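Local coordinates for probable transcriptional regulatory protein NarL (Mycobacterium tuberculosis, PDB 3EUL) that probably regulates genes of aerobic nitrate metabolism by binding their promoters once phosphorylated by the sensor kinase NarS, acting together with DevR, at residues P25-G30 with L116-T121. Residues are numbered along the deposited sequence; the frame is centred on the assembly and turned at random.
Sequences PLFREG and LLKDST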
# COMPACT_ATOMS: atom_id res chain seq x y z
N PRO A 25 -6.42 8.58 -10.16
CA PRO A 25 -5.13 9.18 -10.57
C PRO A 25 -4.63 10.29 -9.64
O PRO A 25 -3.49 10.25 -9.21
CB PRO A 25 -5.45 9.78 -11.94
CG PRO A 25 -6.59 8.97 -12.45
CD PRO A 25 -7.38 8.53 -11.29
N LEU A 26 -5.50 11.24 -9.30
CA LEU A 26 -5.12 12.37 -8.44
C LEU A 26 -4.79 12.00 -6.98
O LEU A 26 -3.93 12.61 -6.36
CB LEU A 26 -6.20 13.42 -8.49
CG LEU A 26 -6.39 14.09 -9.86
CD1 LEU A 26 -7.47 15.15 -9.79
CD2 LEU A 26 -5.09 14.69 -10.36
N PHE A 27 -5.46 10.99 -6.43
CA PHE A 27 -5.05 10.47 -5.12
C PHE A 27 -3.71 9.77 -5.23
O PHE A 27 -2.83 10.01 -4.42
CB PHE A 27 -6.05 9.52 -4.47
CG PHE A 27 -5.73 9.26 -3.04
CD1 PHE A 27 -6.17 10.13 -2.05
CD2 PHE A 27 -4.92 8.20 -2.67
CE1 PHE A 27 -5.85 9.92 -0.73
CE2 PHE A 27 -4.57 8.00 -1.33
CZ PHE A 27 -5.03 8.86 -0.37
N ARG A 28 -3.56 8.89 -6.21
CA ARG A 28 -2.27 8.23 -6.44
C ARG A 28 -1.10 9.23 -6.65
O ARG A 28 -0.05 9.12 -6.00
CB ARG A 28 -2.38 7.27 -7.62
CG ARG A 28 -1.31 6.15 -7.57
CD ARG A 28 -1.42 5.21 -8.74
NE ARG A 28 -1.43 5.88 -10.04
CZ ARG A 28 -2.47 6.02 -10.87
NH1 ARG A 28 -3.69 5.56 -10.60
NH2 ARG A 28 -2.29 6.66 -12.01
N GLU A 29 -1.31 10.20 -7.52
CA GLU A 29 -0.29 11.25 -7.76
C GLU A 29 0.07 11.98 -6.45
O GLU A 29 1.23 12.30 -6.20
CB GLU A 29 -0.77 12.24 -8.81
CG GLU A 29 -0.70 11.72 -10.25
CD GLU A 29 -1.32 12.69 -11.25
OE1 GLU A 29 -1.43 13.90 -10.91
OE2 GLU A 29 -1.68 12.25 -12.37
N GLY A 30 -0.95 12.20 -5.62
CA GLY A 30 -0.78 12.94 -4.38
C GLY A 30 0.06 12.16 -3.40
O GLY A 30 0.93 12.72 -2.75
N LEU A 116 -5.17 2.38 6.79
CA LEU A 116 -5.12 3.82 6.98
C LEU A 116 -6.36 4.42 6.31
O LEU A 116 -6.95 3.80 5.43
CB LEU A 116 -3.88 4.41 6.30
CG LEU A 116 -2.55 3.74 6.64
CD1 LEU A 116 -1.43 4.24 5.70
CD2 LEU A 116 -2.23 4.04 8.11
N LEU A 117 -6.72 5.62 6.73
CA LEU A 117 -7.84 6.35 6.14
C LEU A 117 -7.37 7.38 5.15
O LEU A 117 -6.28 7.90 5.28
CB LEU A 117 -8.66 7.01 7.25
CG LEU A 117 -9.86 6.17 7.71
CD1 LEU A 117 -9.57 4.68 7.75
CD2 LEU A 117 -10.37 6.67 9.05
N LYS A 118 -8.21 7.69 4.15
CA LYS A 118 -7.80 8.64 3.11
C LYS A 118 -7.73 10.09 3.61
O LYS A 118 -7.22 10.95 2.90
CB LYS A 118 -8.66 8.50 1.85
CG LYS A 118 -8.14 7.39 0.94
CD LYS A 118 -8.80 7.36 -0.44
CE LYS A 118 -8.12 6.27 -1.29
NZ LYS A 118 -8.54 6.29 -2.72
N ASP A 119 -8.19 10.35 4.83
CA ASP A 119 -8.03 11.68 5.43
C ASP A 119 -6.65 11.91 6.06
O ASP A 119 -6.41 12.94 6.68
CB ASP A 119 -9.16 11.99 6.43
CG ASP A 119 -9.05 11.19 7.72
OD1 ASP A 119 -8.22 10.26 7.80
OD2 ASP A 119 -9.81 11.49 8.65
N SER A 120 -5.75 10.95 5.91
CA SER A 120 -4.38 11.11 6.39
C SER A 120 -3.68 12.29 5.74
O SER A 120 -3.90 12.61 4.57
CB SER A 120 -3.58 9.83 6.14
OG SER A 120 -4.23 8.71 6.73
N THR A 121 -2.83 12.94 6.53
CA THR A 121 -2.00 14.03 6.05
C THR A 121 -0.77 13.53 5.32
O THR A 121 -0.41 12.36 5.40
CB THR A 121 -1.52 14.89 7.22
OG1 THR A 121 -0.71 14.10 8.09
CG2 THR A 121 -2.70 15.47 7.99
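K118 lies across one face of the F27 ring near the probable phosphoacceptor site of the CheY-like receiver domain. F27 sits in the first turn of helix 25-38, and K118 directly follows strand 114-117, an outermost strand of the parallel sheet. The two residues account for all of the 128 Å² buried between the segments, both sides summed. The ring of F27 reaches across because its CG is anti to the backbone N (chi1 -167°). The lysine chain is extended beyond CG and runs over the ring from the CZ rim inward. K118 CG meets F27 CZ at 3.7 Å. K118 CE makes a CH-pi contact, 3.9 Å from the ring centroid of F27 and almost straight above it. NZ adds a cation-pi contact. That ammonium also forms a salt bridge with D22 and a long, weak ion pair with D68, the probable phosphorylation site, which is unmodified here. K118 is thus probably the conserved lysine of receiver domains, its aliphatic chain packed on the aromatic face. K118 is also the second residue of a type I beta turn from L117 to S120. There L117 O accepts hydrogen bonds from S120 N and S120 OG; S120 OG is 2.6 Å from L117 O and lies in the carbonyl plane.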